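Non-reducing end alpha-L-arabinofuranosidase BoGH43B (Bacteroides ovatus, PDB 5JOZ) cleaves terminal non-reducing alpha-L-arabinofuranoside residues from xyloglucan side branches, turning 'S' units into 'X' units during xyloglucan degradation in the periplasm. Local coordinates at residues A77-H83 with D126-F131; G134-F138 with L149-P154. All coordinates share one frame; numbering follows the deposited sequence.

Interaction 1 of 2, residues A77-H83 with D126-F131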
# COMPACT_ATOMS: atom_id res chain seq x y z
N ALA A 77 7.91 0.90 -5.77
CA ALA A 77 8.55 -0.11 -4.90
C ALA A 77 9.72 0.43 -4.09
O ALA A 77 10.68 0.94 -4.67
CB ALA A 77 9.02 -1.29 -5.72
N PRO A 78 9.64 0.35 -2.75
CA PRO A 78 10.75 0.69 -1.88
C PRO A 78 11.59 -0.54 -1.54
O PRO A 78 11.07 -1.66 -1.56
CB PRO A 78 10.04 1.15 -0.63
CG PRO A 78 8.89 0.20 -0.54
CD PRO A 78 8.49 -0.11 -1.95
N THR A 79 12.85 -0.32 -1.21
CA THR A 79 13.68 -1.37 -0.62
C THR A 79 14.13 -0.87 0.77
O THR A 79 14.50 0.29 0.91
CB THR A 79 14.84 -1.74 -1.56
OG1 THR A 79 14.30 -2.28 -2.77
CG2 THR A 79 15.77 -2.76 -0.93
N LEU A 80 14.08 -1.75 1.77
CA LEU A 80 14.43 -1.45 3.18
C LEU A 80 15.64 -2.28 3.60
O LEU A 80 15.62 -3.50 3.50
CB LEU A 80 13.25 -1.78 4.10
CG LEU A 80 13.43 -1.91 5.62
CD1 LEU A 80 13.87 -0.62 6.26
CD2 LEU A 80 12.13 -2.35 6.27
N ARG A 81 16.68 -1.62 4.09
CA ARG A 81 17.86 -2.32 4.59
C ARG A 81 18.38 -1.68 5.87
O ARG A 81 17.96 -0.58 6.24
CB ARG A 81 18.96 -2.35 3.53
CG ARG A 81 18.57 -3.00 2.21
CD ARG A 81 18.41 -4.51 2.34
NE ARG A 81 18.02 -5.15 1.07
CZ ARG A 81 16.85 -5.75 0.80
NH1 ARG A 81 15.86 -5.81 1.68
NH2 ARG A 81 16.66 -6.31 -0.39
N TYR A 82 19.29 -2.38 6.53
CA TYR A 82 19.88 -1.96 7.81
C TYR A 82 21.39 -2.22 7.82
O TYR A 82 21.82 -3.32 7.48
CB TYR A 82 19.22 -2.72 8.95
CG TYR A 82 19.81 -2.43 10.32
CD1 TYR A 82 19.36 -1.35 11.07
CD2 TYR A 82 20.81 -3.25 10.86
CE1 TYR A 82 19.89 -1.08 12.32
CE2 TYR A 82 21.34 -2.99 12.12
CZ TYR A 82 20.88 -1.91 12.84
OH TYR A 82 21.39 -1.64 14.09
N HIS A 83 22.17 -1.21 8.22
CA HIS A 83 23.62 -1.32 8.36
C HIS A 83 24.18 -0.39 9.43
O HIS A 83 23.97 0.83 9.38
CB HIS A 83 24.30 -1.04 7.02
CG HIS A 83 25.79 -1.24 7.04
ND1 HIS A 83 26.37 -2.46 7.29
CD2 HIS A 83 26.81 -0.37 6.83
CE1 HIS A 83 27.69 -2.34 7.24
NE2 HIS A 83 27.98 -1.08 6.97
N ASP A 126 12.20 0.64 -9.11
CA ASP A 126 12.65 -0.50 -8.30
C ASP A 126 14.14 -0.46 -7.94
O ASP A 126 14.84 -1.45 -8.10
CB ASP A 126 12.31 -1.81 -9.03
CG ASP A 126 10.81 -1.99 -9.26
OD1 ASP A 126 10.03 -1.18 -8.73
OD2 ASP A 126 10.43 -2.95 -9.96
N PRO A 127 14.62 0.68 -7.43
CA PRO A 127 16.00 0.70 -6.98
C PRO A 127 16.15 -0.18 -5.75
O PRO A 127 15.29 -0.14 -4.88
CB PRO A 127 16.22 2.17 -6.60
CG PRO A 127 14.86 2.65 -6.20
CD PRO A 127 13.92 1.94 -7.12
N SER A 128 17.21 -0.97 -5.69
CA SER A 128 17.47 -1.79 -4.52
C SER A 128 18.85 -1.52 -4.01
O SER A 128 19.74 -1.17 -4.78
CB SER A 128 17.33 -3.27 -4.86
OG SER A 128 17.41 -4.05 -3.68
N ILE A 129 19.04 -1.71 -2.70
CA ILE A 129 20.36 -1.57 -2.08
C ILE A 129 20.69 -2.82 -1.29
O ILE A 129 19.80 -3.53 -0.86
CB ILE A 129 20.50 -0.32 -1.18
CG1 ILE A 129 19.31 -0.16 -0.23
CG2 ILE A 129 20.63 0.95 -2.03
CD1 ILE A 129 19.54 0.87 0.86
N GLU A 130 21.99 -3.09 -1.15
CA GLU A 130 22.47 -4.13 -0.27
C GLU A 130 23.84 -3.75 0.28
O GLU A 130 24.66 -3.17 -0.43
CB GLU A 130 22.55 -5.46 -1.02
CG GLU A 130 22.85 -6.65 -0.12
CD GLU A 130 21.70 -7.03 0.81
OE1 GLU A 130 21.99 -7.70 1.82
OE2 GLU A 130 20.53 -6.69 0.52
N PHE A 131 24.09 -4.14 1.53
CA PHE A 131 25.36 -3.91 2.20
C PHE A 131 26.19 -5.17 2.26
O PHE A 131 25.85 -6.10 2.99
CB PHE A 131 25.10 -3.39 3.60
CG PHE A 131 24.54 -2.00 3.61
CD1 PHE A 131 25.38 -0.90 3.51
CD2 PHE A 131 23.16 -1.79 3.69
CE1 PHE A 131 24.86 0.39 3.52
CE2 PHE A 131 22.64 -0.50 3.70
CZ PHE A 131 23.49 0.59 3.61
O HOH W 1 12.75 -0.87 -4.50
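R81 and E130, with H83 and F131 further along, join the inner strands of two adjacent blades in the five-bladed beta-propeller typical of GH43 enzymes. The strand segments run nearly parallel, 14° apart, and side chains bridge them. R81 bends along its chain (chi2 -70°), which carries the guanidinium alongside the two strands, with NE at I129 O and NH1 at L80 O. NE donates to I129 O at 3.1 Å and makes a salt bridge with E130 OE2 at 3.0 Å, the carboxylate plane being turned 60° from the guanidinium. NH1 also pairs with the carboxylate of D240, while T79 CG2 covers the centre of one guanidinium face. At the end away from the active site H83 CB sits over the middle of the F131 ring, 3.4 Å from its centroid, a CH-pi contact; the two rings are nearly parallel but slid apart, with little overlap. Toward the active site a water gives hydrogen bonds to A77 O and P127 O and accepts one from T79 OG1 (2.7 Å). Beyond it, D126 OD1 comes within 3.2 Å of A77 CB, and D126 OD2 accepts from G177 N close to E176, the inferred proton donor. The chemistry thus changes along the seam, from aromatic packing at one end, through an arginine whose charge is probably balanced by two carboxylates, to a water-bridged end beside the inferred pKa-modulating aspartate.

Interaction 2 of 2, residues G134-F138 with L149-P154; sequences GKMYF and LGVMDP
The rings of Y137 and F138 leave strand 135-141 on opposite faces of the sheet, and each is met obliquely by side chains of strand 146-152. Beside Y137, L149 CD1 lies 3.8 Å from ring atom CD1, and V151 CG2 lies 4.0 Å from CE1. The other leucine methyl, L149 CD2, lies against CD1 and CE1 of Y137. V151 and Y137 run side by side in the same direction, whereas L149 crosses the tyrosine at a slant. On the other face M152 reaches F138 with its methyl: CE is 3.4 Å from CD2 of the ring. The bend at the M152 sulfur (chi3 -105°) swings that methyl to the phenyl group, while SD stays 5.5 Å from the ring centroid, an oblique Met-aromatic contact. M136 is extended throughout; its CE touches M152 SD at 3.6 Å, and its own sulfur rests against P154. F138 itself makes an edge-to-face pair with F159.

The backbones form an antiparallel ladder. F138 and G150 are a hydrogen-bonded pair, with F138 N to G150 O and G150 N to F138 O both 2.9 Å; Y137 and V151 follow as a non-hydrogen-bonded pair, and the bond from M152 N to M136 O is weak. With an alanine at L149 both methyls packed on Y137 would be gone, which would probably open a gap beside CD1 and CE1 of Y137 and let the ring shift.

This hairpin makes the two middle strands of its four-stranded propeller blade. Strand 128-132 pairs with 135-141 on the inner side, with M136 packed on I129 and F131, and strand 159-168 flanks the hairpin on the outer, where K135 NZ forms a salt bridge with E161. Y137 also meets F180 of the following blade, while F138 touches I90 of the preceding one.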
# COMPACT_ATOMS: atom_id res chain seq x y z
N GLY A 134 31.57 -4.18 3.32
CA GLY A 134 31.68 -2.75 3.61
C GLY A 134 31.32 -1.77 2.49
O GLY A 134 31.76 -0.62 2.51
N LYS A 135 30.52 -2.22 1.52
CA LYS A 135 30.08 -1.39 0.40
C LYS A 135 28.56 -1.39 0.34
O LYS A 135 27.91 -2.37 0.70
CB LYS A 135 30.59 -1.94 -0.93
CG LYS A 135 32.10 -2.06 -1.02
CD LYS A 135 32.53 -2.48 -2.41
CE LYS A 135 34.05 -2.54 -2.54
NZ LYS A 135 34.45 -2.36 -3.96
N MET A 136 28.02 -0.28 -0.16
CA MET A 136 26.58 -0.12 -0.35
C MET A 136 26.29 -0.23 -1.85
O MET A 136 26.47 0.75 -2.59
CB MET A 136 26.14 1.23 0.21
CG MET A 136 24.68 1.58 -0.00
SD MET A 136 24.34 3.15 0.81
CE MET A 136 22.83 3.67 -0.01
N TYR A 137 25.83 -1.42 -2.27
CA TYR A 137 25.50 -1.68 -3.67
C TYR A 137 24.13 -1.10 -4.03
O TYR A 137 23.22 -1.12 -3.22
CB TYR A 137 25.52 -3.18 -3.98
CG TYR A 137 26.91 -3.75 -4.08
CD1 TYR A 137 27.58 -3.77 -5.30
CD2 TYR A 137 27.55 -4.26 -2.96
CE1 TYR A 137 28.87 -4.28 -5.39
CE2 TYR A 137 28.84 -4.78 -3.05
CZ TYR A 137 29.49 -4.78 -4.26
OH TYR A 137 30.75 -5.29 -4.37
N PHE A 138 24.02 -0.59 -5.26
CA PHE A 138 22.77 -0.05 -5.82
C PHE A 138 22.53 -0.89 -7.05
O PHE A 138 23.37 -0.93 -7.94
CB PHE A 138 22.92 1.43 -6.19
CG PHE A 138 21.72 2.04 -6.91
CD1 PHE A 138 21.53 1.84 -8.28
CD2 PHE A 138 20.82 2.85 -6.22
CE1 PHE A 138 20.44 2.41 -8.95
CE2 PHE A 138 19.72 3.42 -6.88
CZ PHE A 138 19.53 3.20 -8.25
N LEU A 149 24.36 -2.30 -11.86
CA LEU A 149 24.95 -2.32 -10.53
C LEU A 149 25.93 -1.15 -10.39
O LEU A 149 26.59 -0.77 -11.35
CB LEU A 149 25.68 -3.64 -10.30
CG LEU A 149 26.09 -3.94 -8.86
CD1 LEU A 149 24.88 -4.16 -7.94
CD2 LEU A 149 27.00 -5.16 -8.84
N GLY A 150 26.01 -0.61 -9.18
CA GLY A 150 26.93 0.48 -8.82
C GLY A 150 27.21 0.44 -7.32
O GLY A 150 26.62 -0.36 -6.59
N VAL A 151 28.13 1.29 -6.87
CA VAL A 151 28.47 1.39 -5.45
C VAL A 151 28.28 2.84 -5.05
O VAL A 151 28.49 3.75 -5.85
CB VAL A 151 29.91 0.91 -5.15
CG1 VAL A 151 30.19 0.89 -3.64
CG2 VAL A 151 30.11 -0.49 -5.73
N MET A 152 27.86 3.03 -3.81
CA MET A 152 27.30 4.29 -3.35
C MET A 152 27.89 4.61 -1.98
O MET A 152 28.12 3.71 -1.16
CB MET A 152 25.78 4.12 -3.28
CG MET A 152 24.95 5.39 -3.32
SD MET A 152 23.18 5.02 -3.36
CE MET A 152 22.79 5.37 -5.08
N ASP A 153 28.17 5.89 -1.75
CA ASP A 153 28.61 6.39 -0.45
C ASP A 153 27.37 6.57 0.44
O ASP A 153 26.48 7.34 0.07
CB ASP A 153 29.35 7.72 -0.61
CG ASP A 153 29.67 8.40 0.72
OD1 ASP A 153 30.37 7.82 1.57
OD2 ASP A 153 29.22 9.54 0.90
N PRO A 154 27.31 5.86 1.58
CA PRO A 154 26.15 5.98 2.49
C PRO A 154 25.80 7.41 2.93
O PRO A 154 24.63 7.74 3.06
CB PRO A 154 26.57 5.15 3.72
CG PRO A 154 27.55 4.17 3.20
CD PRO A 154 28.27 4.84 2.07

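Reading from the N terminus, the chain lays down inner strand 74-83 and then the other three strands of its blade; interaction 1 closes that long excursion when the chain returns to the propeller axis at 126-131. A tight turn leads directly into 134-138, and interaction 2 closes a shorter loop, the hairpin at the middle of the next blade. The two are in series, neither nested nor crossing. Strand 128-132 couples them: E130 O probably accepts a hydrogen bond from Y137 N, F131 packs on M136, and P127 lies against F138. Interaction 1 therefore joins blade to blade, and interaction 2 builds one blade outward from that joint.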